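Local coordinates for monoamine oxidase regulatory protein, putative (Archaeoglobus fulgidus, PDB 1Q6W) that is of unproven function but, as a MaoC-like protein of the hot dog fold, probably acts on acyl thioesters as a hydratase or dehydratase, at residues Phe61-Leu72 against Val101-Ile109; Phe125-Leu136 against Thr148-Lys157. One frame throughout, in Å; residues are numbered along the deposited sequence.

Contact 1 of 2, residues Phe61-Leu72 against Val101-Ile109; sequences FGKPIAQGMLVL and VRFLRPVFI
The Phe108 ring rests obliquely against the CG2 methyl of Ile65. Its CE1 and CD1 atoms do the touching, CE1 at 3.4 Å from Ile65 CG2. Phe108 CB leaves its backbone heading away from residues 61-72, yet with CG anti to the carbonyl carbon (chi1 -69°) the ring end comes nearer to them. Pro64 O then lies at the ring edge, near its plane, 3.6 Å from Phe108 CD1. Lys63 CB approaches the same ring obliquely, while the rest of the lysine leads away. Were Phe108 an alanine, Ile65 CG2 and Lys63 CB would probably lose the ring they lean on, and a gap would open there. The other branch of Ile65 serves a second ring. Its CD1 sits over the centre of the Phe61 face, 3.9 Å above the plane, and also meets Pro106 CB. Pro106 packs obliquely on Phe61, with CB 3.7 Å from Phe61 CE2. One hydrogen bond joins the two backbones, from Ala66 N to Val107 O (2.9 Å). It is nearly straight, at 176°. The carbonyl of the same Ile65-Ala66 peptide, Ile65 O, is hydrogen-bonded to His50 ND1. In this hot dog fold the sheet wraps helix 68-84, and the contact lies where the loop entering that helix meets the loop leaving strand 92-103. Val71 and Val107 reach tip to tip through their CG2 methyls, 3.9 Å apart. Leu72 CD2 reaches in the same way to both methyls of Val101. The Phe103 ring brings CE2 obliquely to the Gly68 backbone, 3.5 Å from Gly68 O. Gly68 has no side chain, which lets the ring come close. Phe103 also meets Phe95 of the second subunit, whose ring plane is inclined at about 40°.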
loop_
_atom_site.group_PDB
_atom_site.type_symbol
_atom_site.label_atom_id
_atom_site.label_comp_id
_atom_site.label_asym_id
_atom_site.label_seq_id
_atom_site.Cartn_x
_atom_site.Cartn_y
_atom_site.Cartn_z
ATOM N N PHE A 61 -0.083 22.161 2.248
ATOM C CA PHE A 61 0.530 21.608 3.452
ATOM C C PHE A 61 1.690 22.459 3.969
ATOM O O PHE A 61 2.041 22.395 5.156
ATOM C CB PHE A 61 1.011 20.180 3.191
ATOM C CG PHE A 61 -0.057 19.249 2.708
ATOM C CD1 PHE A 61 -0.146 18.915 1.366
ATOM C CD2 PHE A 61 -0.960 18.688 3.605
ATOM C CE1 PHE A 61 -1.126 18.021 0.905
ATOM C CE2 PHE A 61 -1.946 17.795 3.162
ATOM C CZ PHE A 61 -2.026 17.458 1.789
ATOM N N GLY A 62 2.293 23.244 3.077
ATOM C CA GLY A 62 3.392 24.106 3.482
ATOM C C GLY A 62 4.716 23.416 3.721
ATOM O O GLY A 62 5.754 23.933 3.331
ATOM N N LYS A 63 4.682 22.263 4.386
ATOM C CA LYS A 63 5.884 21.475 4.663
ATOM C C LYS A 63 5.748 20.184 3.865
ATOM O O LYS A 63 4.694 19.892 3.305
ATOM C CB LYS A 63 5.978 21.106 6.154
ATOM C CG LYS A 63 6.050 22.253 7.121
ATOM C CD LYS A 63 7.443 22.904 7.119
ATOM C CE LYS A 63 7.551 24.013 8.189
ATOM N NZ LYS A 63 8.896 24.643 8.228
ATOM N N PRO A 64 6.826 19.404 3.783
ATOM C CA PRO A 64 6.707 18.152 3.030
ATOM C C PRO A 64 6.039 17.135 3.932
ATOM O O PRO A 64 6.111 17.274 5.147
ATOM C CB PRO A 64 8.157 17.808 2.693
ATOM C CG PRO A 64 8.938 18.479 3.760
ATOM C CD PRO A 64 8.233 19.784 3.979
ATOM N N ILE A 65 5.375 16.138 3.346
ATOM C CA ILE A 65 4.681 15.109 4.121
ATOM C C ILE A 65 5.010 13.679 3.666
ATOM O O ILE A 65 5.491 13.448 2.551
ATOM C CB ILE A 65 3.139 15.286 4.046
ATOM C CG1 ILE A 65 2.639 15.086 2.609
ATOM C CG2 ILE A 65 2.749 16.656 4.522
ATOM C CD1 ILE A 65 1.092 15.086 2.484
ATOM N N ALA A 66 4.727 12.713 4.534
ATOM C CA ALA A 66 4.999 11.323 4.214
ATOM C C ALA A 66 4.072 10.805 3.133
ATOM O O ALA A 66 2.982 11.320 2.959
ATOM C CB ALA A 66 4.860 10.468 5.464
ATOM N N GLN A 67 4.510 9.786 2.405
ATOM C CA GLN A 67 3.686 9.213 1.367
ATOM C C GLN A 67 2.599 8.390 2.036
ATOM O O GLN A 67 2.855 7.725 3.034
ATOM C CB GLN A 67 4.513 8.320 0.444
ATOM C CG GLN A 67 5.688 9.019 -0.199
ATOM C CD GLN A 67 6.978 8.900 0.627
ATOM O OE1 GLN A 67 6.944 8.971 1.867
ATOM N NE2 GLN A 67 8.120 8.741 -0.062
ATOM N N GLY A 68 1.384 8.430 1.494
ATOM C CA GLY A 68 0.305 7.644 2.067
ATOM C C GLY A 68 0.626 6.165 2.041
ATOM O O GLY A 68 0.332 5.465 3.007
HETATM N N MSE A 69 1.210 5.681 0.939
HETATM C CA MSE A 69 1.592 4.271 0.851
HETATM C C MSE A 69 2.621 3.916 1.926
HETATM O O MSE A 69 2.650 2.778 2.399
HETATM C CB MSE A 69 2.167 3.948 -0.525
HETATM C CG MSE A 69 1.111 3.770 -1.601
HETATM SE SE MSE A 69 -0.181 2.429 -1.142
HETATM C CE MSE A 69 0.896 0.845 -1.402
ATOM N N LEU A 70 3.461 4.891 2.308
ATOM C CA LEU A 70 4.457 4.660 3.333
ATOM C C LEU A 70 3.773 4.461 4.685
ATOM O O LEU A 70 4.069 3.511 5.423
ATOM C CB LEU A 70 5.437 5.830 3.416
ATOM C CG LEU A 70 6.392 5.772 4.619
ATOM C CD1 LEU A 70 7.280 4.528 4.534
ATOM C CD2 LEU A 70 7.206 7.039 4.672
ATOM N N VAL A 71 2.855 5.360 5.008
ATOM C CA VAL A 71 2.147 5.256 6.274
ATOM C C VAL A 71 1.373 3.940 6.363
ATOM O O VAL A 71 1.326 3.293 7.419
ATOM C CB VAL A 71 1.168 6.433 6.471
ATOM C CG1 VAL A 71 0.539 6.337 7.845
ATOM C CG2 VAL A 71 1.912 7.767 6.330
ATOM N N LEU A 72 0.771 3.542 5.249
ATOM C CA LEU A 72 0.008 2.311 5.222
ATOM C C LEU A 72 0.938 1.119 5.454
ATOM O O LEU A 72 0.653 0.247 6.261
ATOM C CB LEU A 72 -0.724 2.183 3.880
ATOM C CG LEU A 72 -1.639 0.958 3.707
ATOM C CD1 LEU A 72 -2.620 0.858 4.879
ATOM C CD2 LEU A 72 -2.379 1.046 2.370
ATOM N N VAL A 101 -9.114 2.231 1.796
ATOM C CA VAL A 101 -8.065 2.967 2.443
ATOM C C VAL A 101 -8.414 4.420 2.290
ATOM O O VAL A 101 -8.625 4.898 1.169
ATOM C CB VAL A 101 -6.675 2.705 1.785
ATOM C CG1 VAL A 101 -5.582 3.478 2.525
ATOM C CG2 VAL A 101 -6.353 1.225 1.807
ATOM N N ARG A 102 -8.485 5.122 3.411
ATOM C CA ARG A 102 -8.781 6.539 3.398
ATOM C C ARG A 102 -7.641 7.331 4.040
ATOM O O ARG A 102 -7.264 7.091 5.198
ATOM C CB ARG A 102 -10.074 6.823 4.149
ATOM C CG ARG A 102 -11.321 6.419 3.407
ATOM C CD ARG A 102 -12.554 6.832 4.188
ATOM N NE ARG A 102 -13.780 6.688 3.411
ATOM C CZ ARG A 102 -14.973 7.098 3.830
ATOM N NH1 ARG A 102 -15.097 7.677 5.017
ATOM N NH2 ARG A 102 -16.039 6.939 3.059
ATOM N N PHE A 103 -7.082 8.271 3.285
ATOM C CA PHE A 103 -6.021 9.118 3.811
ATOM C C PHE A 103 -6.701 10.349 4.404
ATOM O O PHE A 103 -7.090 11.257 3.703
ATOM C CB PHE A 103 -5.058 9.470 2.680
ATOM C CG PHE A 103 -4.411 8.259 2.054
ATOM C CD1 PHE A 103 -4.723 7.882 0.743
ATOM C CD2 PHE A 103 -3.530 7.461 2.788
ATOM C CE1 PHE A 103 -4.174 6.738 0.172
ATOM C CE2 PHE A 103 -2.973 6.310 2.230
ATOM C CZ PHE A 103 -3.288 5.943 0.925
ATOM N N LEU A 104 -6.863 10.358 5.710
ATOM C CA LEU A 104 -7.559 11.442 6.377
ATOM C C LEU A 104 -6.774 12.699 6.674
ATOM O O LEU A 104 -7.193 13.803 6.317
ATOM C CB LEU A 104 -8.164 10.927 7.679
ATOM C CG LEU A 104 -8.981 9.647 7.496
ATOM C CD1 LEU A 104 -9.485 9.158 8.843
ATOM C CD2 LEU A 104 -10.154 9.909 6.538
ATOM N N ARG A 105 -5.644 12.538 7.353
ATOM C CA ARG A 105 -4.805 13.662 7.743
ATOM C C ARG A 105 -3.380 13.401 7.279
ATOM O O ARG A 105 -2.957 12.258 7.138
ATOM C CB ARG A 105 -4.839 13.797 9.262
ATOM C CG ARG A 105 -4.635 15.190 9.787
ATOM C CD ARG A 105 -5.943 15.719 10.334
ATOM N NE ARG A 105 -6.579 14.734 11.200
ATOM C CZ ARG A 105 -7.691 14.953 11.892
ATOM N NH1 ARG A 105 -8.296 16.131 11.821
ATOM N NH2 ARG A 105 -8.204 13.990 12.650
ATOM N N PRO A 106 -2.615 14.465 7.036
ATOM C CA PRO A 106 -1.232 14.286 6.589
ATOM C C PRO A 106 -0.302 13.959 7.743
ATOM O O PRO A 106 -0.548 14.357 8.863
ATOM C CB PRO A 106 -0.900 15.636 5.959
ATOM C CG PRO A 106 -1.659 16.580 6.821
ATOM C CD PRO A 106 -2.998 15.888 7.006
ATOM N N VAL A 107 0.761 13.220 7.461
ATOM C CA VAL A 107 1.746 12.877 8.475
ATOM C C VAL A 107 3.017 13.673 8.145
ATOM O O VAL A 107 3.600 13.526 7.068
ATOM C CB VAL A 107 2.070 11.369 8.450
ATOM C CG1 VAL A 107 3.197 11.062 9.421
ATOM C CG2 VAL A 107 0.840 10.561 8.811
ATOM N N PHE A 108 3.437 14.523 9.068
ATOM C CA PHE A 108 4.632 15.333 8.860
ATOM C C PHE A 108 5.915 14.648 9.354
ATOM O O PHE A 108 5.863 13.726 10.168
ATOM C CB PHE A 108 4.445 16.692 9.545
ATOM C CG PHE A 108 3.416 17.547 8.891
ATOM C CD1 PHE A 108 3.682 18.163 7.669
ATOM C CD2 PHE A 108 2.150 17.686 9.452
ATOM C CE1 PHE A 108 2.705 18.905 7.010
ATOM C CE2 PHE A 108 1.159 18.419 8.803
ATOM C CZ PHE A 108 1.436 19.029 7.581
ATOM N N ILE A 109 7.059 15.120 8.874
ATOM C CA ILE A 109 8.348 14.534 9.220
ATOM C C ILE A 109 8.664 14.259 10.684
ATOM O O ILE A 109 9.529 13.429 10.993
ATOM C CB ILE A 109 9.480 15.342 8.563
ATOM C CG1 ILE A 109 9.500 15.010 7.069
ATOM C CG2 ILE A 109 10.820 15.055 9.204
ATOM C CD1 ILE A 109 10.544 15.778 6.262
#

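Contact 2 of 2, residues Phe125-Leu136 against Thr148-Lys157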
loop_
_atom_site.group_PDB
_atom_site.type_symbol
_atom_site.label_atom_id
_atom_site.label_comp_id
_atom_site.label_asym_id
_atom_site.label_seq_id
_atom_site.Cartn_x
_atom_site.Cartn_y
_atom_site.Cartn_z
ATOM N N PHE A 125 -14.646 -19.756 3.513
ATOM C CA PHE A 125 -14.128 -19.693 2.153
ATOM C C PHE A 125 -14.232 -21.052 1.477
ATOM O O PHE A 125 -14.777 -21.177 0.377
ATOM C CB PHE A 125 -12.670 -19.240 2.165
ATOM C CG PHE A 125 -12.116 -18.977 0.801
ATOM C CD1 PHE A 125 -12.563 -17.895 0.052
ATOM C CD2 PHE A 125 -11.153 -19.817 0.257
ATOM C CE1 PHE A 125 -12.063 -17.646 -1.222
ATOM C CE2 PHE A 125 -10.639 -19.580 -1.024
ATOM C CZ PHE A 125 -11.096 -18.489 -1.766
ATOM N N ASP A 126 -13.688 -22.062 2.147
ATOM C CA ASP A 126 -13.706 -23.435 1.658
ATOM C C ASP A 126 -13.606 -24.337 2.877
ATOM O O ASP A 126 -13.658 -23.858 4.004
ATOM C CB ASP A 126 -12.537 -23.692 0.698
ATOM C CG ASP A 126 -11.185 -23.529 1.362
ATOM O OD1 ASP A 126 -10.876 -22.410 1.820
ATOM O OD2 ASP A 126 -10.429 -24.521 1.428
ATOM N N GLU A 127 -13.459 -25.636 2.658
ATOM C CA GLU A 127 -13.378 -26.582 3.764
ATOM C C GLU A 127 -12.080 -26.491 4.554
ATOM O O GLU A 127 -11.981 -27.049 5.649
ATOM C CB GLU A 127 -13.566 -28.018 3.249
ATOM C CG GLU A 127 -12.520 -28.492 2.242
ATOM C CD GLU A 127 -12.507 -27.669 0.967
ATOM O OE1 GLU A 127 -13.575 -27.532 0.334
ATOM O OE2 GLU A 127 -11.429 -27.162 0.594
ATOM N N LYS A 128 -11.093 -25.781 4.012
ATOM C CA LYS A 128 -9.805 -25.661 4.687
ATOM C C LYS A 128 -9.430 -24.262 5.180
ATOM O O LYS A 128 -8.410 -24.089 5.851
ATOM C CB LYS A 128 -8.695 -26.203 3.783
ATOM C CG LYS A 128 -8.829 -27.690 3.504
ATOM C CD LYS A 128 -7.602 -28.249 2.813
ATOM C CE LYS A 128 -7.721 -29.755 2.638
ATOM N NZ LYS A 128 -6.482 -30.346 2.060
ATOM N N SER A 129 -10.250 -23.267 4.870
ATOM C CA SER A 129 -9.935 -21.921 5.309
ATOM C C SER A 129 -11.080 -20.933 5.200
ATOM O O SER A 129 -12.084 -21.184 4.528
ATOM C CB SER A 129 -8.755 -21.389 4.508
ATOM O OG SER A 129 -9.106 -21.268 3.144
ATOM N N GLY A 130 -10.903 -19.798 5.869
ATOM C CA GLY A 130 -11.890 -18.733 5.851
ATOM C C GLY A 130 -11.178 -17.394 5.779
ATOM O O GLY A 130 -9.988 -17.315 6.080
ATOM N N VAL A 131 -11.878 -16.342 5.368
ATOM C CA VAL A 131 -11.239 -15.036 5.300
ATOM C C VAL A 131 -11.634 -14.169 6.489
ATOM O O VAL A 131 -12.800 -14.116 6.886
ATOM C CB VAL A 131 -11.584 -14.281 3.994
ATOM C CG1 VAL A 131 -11.133 -15.082 2.794
ATOM C CG2 VAL A 131 -13.059 -14.021 3.922
ATOM N N VAL A 132 -10.641 -13.505 7.068
ATOM C CA VAL A 132 -10.862 -12.626 8.200
ATOM C C VAL A 132 -10.626 -11.209 7.717
ATOM O O VAL A 132 -9.664 -10.945 6.993
ATOM C CB VAL A 132 -9.884 -12.959 9.349
ATOM C CG1 VAL A 132 -10.086 -11.996 10.523
ATOM C CG2 VAL A 132 -10.091 -14.410 9.784
ATOM N N THR A 133 -11.515 -10.302 8.095
ATOM C CA THR A 133 -11.366 -8.909 7.703
ATOM C C THR A 133 -11.023 -8.031 8.906
ATOM O O THR A 133 -11.657 -8.128 9.961
ATOM C CB THR A 133 -12.648 -8.382 7.045
ATOM O OG1 THR A 133 -12.864 -9.096 5.825
ATOM C CG2 THR A 133 -12.531 -6.868 6.759
ATOM N N TYR A 134 -10.026 -7.170 8.736
ATOM C CA TYR A 134 -9.587 -6.300 9.816
ATOM C C TYR A 134 -9.815 -4.846 9.497
ATOM O O TYR A 134 -9.759 -4.436 8.340
ATOM C CB TYR A 134 -8.089 -6.502 10.096
ATOM C CG TYR A 134 -7.696 -7.918 10.438
ATOM C CD1 TYR A 134 -7.593 -8.900 9.447
ATOM C CD2 TYR A 134 -7.416 -8.284 11.762
ATOM C CE1 TYR A 134 -7.217 -10.214 9.773
ATOM C CE2 TYR A 134 -7.047 -9.577 12.095
ATOM C CZ TYR A 134 -6.947 -10.539 11.104
ATOM O OH TYR A 134 -6.573 -11.828 11.457
ATOM N N LYS A 135 -10.066 -4.062 10.532
ATOM C CA LYS A 135 -10.241 -2.634 10.363
ATOM C C LYS A 135 -8.944 -2.023 10.875
ATOM O O LYS A 135 -8.563 -2.236 12.023
ATOM C CB LYS A 135 -11.418 -2.119 11.190
ATOM C CG LYS A 135 -11.740 -0.663 10.934
ATOM C CD LYS A 135 -12.906 -0.196 11.797
ATOM C CE LYS A 135 -13.411 1.186 11.372
ATOM N NZ LYS A 135 -12.362 2.245 11.465
ATOM N N LEU A 136 -8.249 -1.286 10.017
ATOM C CA LEU A 136 -7.002 -0.663 10.404
ATOM C C LEU A 136 -7.198 0.807 10.735
ATOM O O LEU A 136 -7.891 1.536 10.017
ATOM C CB LEU A 136 -5.981 -0.799 9.276
ATOM C CG LEU A 136 -4.613 -0.167 9.520
ATOM C CD1 LEU A 136 -3.950 -0.836 10.708
ATOM C CD2 LEU A 136 -3.749 -0.333 8.295
ATOM N N THR A 148 -7.149 5.285 7.648
ATOM C CA THR A 148 -8.055 4.214 8.000
ATOM C C THR A 148 -8.112 3.245 6.826
ATOM O O THR A 148 -7.983 3.657 5.675
ATOM C CB THR A 148 -9.475 4.767 8.312
ATOM O OG1 THR A 148 -10.249 3.756 8.961
ATOM C CG2 THR A 148 -10.188 5.191 7.036
ATOM N N ALA A 149 -8.283 1.959 7.112
ATOM C CA ALA A 149 -8.348 0.974 6.048
ATOM C C ALA A 149 -9.005 -0.339 6.455
ATOM O O ALA A 149 -9.151 -0.666 7.642
ATOM C CB ALA A 149 -6.954 0.697 5.497
ATOM N N LEU A 150 -9.404 -1.088 5.434
ATOM C CA LEU A 150 -10.041 -2.379 5.611
ATOM C C LEU A 150 -9.226 -3.386 4.793
ATOM O O LEU A 150 -9.062 -3.223 3.585
ATOM C CB LEU A 150 -11.471 -2.300 5.088
ATOM C CG LEU A 150 -12.620 -2.745 5.982
ATOM C CD1 LEU A 150 -12.467 -2.195 7.385
ATOM C CD2 LEU A 150 -13.897 -2.265 5.346
ATOM N N TYR A 151 -8.685 -4.406 5.450
ATOM C CA TYR A 151 -7.907 -5.411 4.734
ATOM C C TYR A 151 -8.304 -6.796 5.208
ATOM O O TYR A 151 -8.868 -6.946 6.301
ATOM C CB TYR A 151 -6.403 -5.170 4.937
ATOM C CG TYR A 151 -5.875 -5.417 6.341
ATOM C CD1 TYR A 151 -5.310 -6.648 6.680
ATOM C CD2 TYR A 151 -5.915 -4.413 7.317
ATOM C CE1 TYR A 151 -4.796 -6.877 7.947
ATOM C CE2 TYR A 151 -5.396 -4.635 8.593
ATOM C CZ TYR A 151 -4.836 -5.870 8.903
ATOM O OH TYR A 151 -4.317 -6.104 10.157
ATOM N N SER A 152 -8.030 -7.807 4.396
ATOM C CA SER A 152 -8.399 -9.164 4.782
ATOM C C SER A 152 -7.345 -10.209 4.462
ATOM O O SER A 152 -6.620 -10.102 3.474
ATOM C CB SER A 152 -9.701 -9.543 4.111
ATOM O OG SER A 152 -9.563 -9.361 2.723
ATOM N N ALA A 153 -7.268 -11.223 5.314
ATOM C CA ALA A 153 -6.305 -12.306 5.132
ATOM C C ALA A 153 -7.021 -13.651 5.070
ATOM O O ALA A 153 -8.076 -13.837 5.669
ATOM C CB ALA A 153 -5.295 -12.308 6.273
ATOM N N LEU A 154 -6.452 -14.581 4.323
ATOM C CA LEU A 154 -7.034 -15.907 4.209
ATOM C C LEU A 154 -6.302 -16.801 5.223
ATOM O O LEU A 154 -5.097 -17.042 5.106
ATOM C CB LEU A 154 -6.853 -16.424 2.781
ATOM C CG LEU A 154 -7.605 -17.685 2.378
ATOM C CD1 LEU A 154 -7.634 -17.811 0.878
ATOM C CD2 LEU A 154 -6.924 -18.878 2.994
ATOM N N ILE A 155 -7.016 -17.271 6.239
ATOM C CA ILE A 155 -6.366 -18.107 7.237
ATOM C C ILE A 155 -6.946 -19.519 7.343
ATOM O O ILE A 155 -8.148 -19.732 7.233
ATOM C CB ILE A 155 -6.376 -17.429 8.629
ATOM C CG1 ILE A 155 -7.758 -17.502 9.235
ATOM C CG2 ILE A 155 -5.990 -15.953 8.502
ATOM C CD1 ILE A 155 -7.822 -16.863 10.600
ATOM N N ARG A 156 -6.050 -20.476 7.549
ATOM C CA ARG A 156 -6.370 -21.895 7.667
ATOM C C ARG A 156 -7.310 -22.263 8.816
ATOM O O ARG A 156 -7.247 -21.690 9.903
ATOM C CB ARG A 156 -5.070 -22.682 7.826
ATOM C CG ARG A 156 -5.208 -24.169 7.648
ATOM C CD ARG A 156 -4.368 -24.610 6.479
ATOM N NE ARG A 156 -2.967 -24.267 6.696
ATOM C CZ ARG A 156 -2.063 -24.164 5.727
ATOM N NH1 ARG A 156 -2.409 -24.376 4.460
ATOM N NH2 ARG A 156 -0.812 -23.851 6.029
ATOM N N LYS A 157 -8.172 -23.242 8.561
ATOM C CA LYS A 157 -9.110 -23.719 9.569
ATOM C C LYS A 157 -8.476 -24.875 10.329
ATOM O O LYS A 157 -7.600 -25.569 9.791
ATOM C CB LYS A 157 -10.427 -24.162 8.914
ATOM C CG LYS A 157 -11.234 -22.995 8.364
ATOM C CD LYS A 157 -12.671 -23.343 8.050
ATOM C CE LYS A 157 -12.775 -24.171 6.793
ATOM N NZ LYS A 157 -14.201 -24.393 6.434
#
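The Tyr151 ring has Tyr134 CB over one face and Leu136 CB at its edge, near the ring plane. Tyr134 CB sits toward the rim, 3.5 Å from Tyr151 CZ. The two tyrosine rings are nearly parallel, at 12°, but slid apart, with centroids 5.2 Å from each other. Tyr151 CG stands between its backbone N and carbonyl carbon (chi1 69°), which brings the ring over Tyr134 CB. Tyr151 O lies in plane at the edge of the Tyr134 ring. At the far end, Leu154 CD1 covers one face of Phe125, offset toward the rim, and Asp126 OD1 lies at that ring's edge. The two tyrosines, Leu136 and Leu154 belong to the antiparallel hairpin of strands 129-139 and 145-156 in the hot dog sheet; Phe125 and Asp126 end the preceding strand 112-126. Four hydrogen-bonded pairs hold the hairpin: Gly130 with Ile155, Val132 with Ala153, Tyr134 with Tyr151, and Leu136 with Ala149. Leu136 and Tyr151 both turn to helix 68-84 and pack on Leu76. On the same face, Val132 CG2 meets Ile155 CD1. Past the Gly130-Ile155 end, Lys157 N bonds to Lys128 O (2.8 Å), from above the carbonyl plane. Lys157 NZ forms a salt bridge with Asp124.

Overall arrangement
From the N terminus, the chain first runs through strand 23-30 and three helices before residues 61-72. Contact 1 then closes a loop that holds most of helix 68-84 and most of strand 92-103. After it come strand 112-126 and contact 2, which closes the shorter hairpin turn between strands 129-139 and 145-156. The two contacts stand in series and neither encloses the other. Their centres are about 27 Å apart, on opposite sides of the chain's centre. They still touch: Val101 packs on Ala149, and Leu72 meets Leu136. Contact 1 ties the loop into helix 68-84, and the start of that helix, to the end of strand 92-103 and the loop after it; contact 2 joins neighbouring strands.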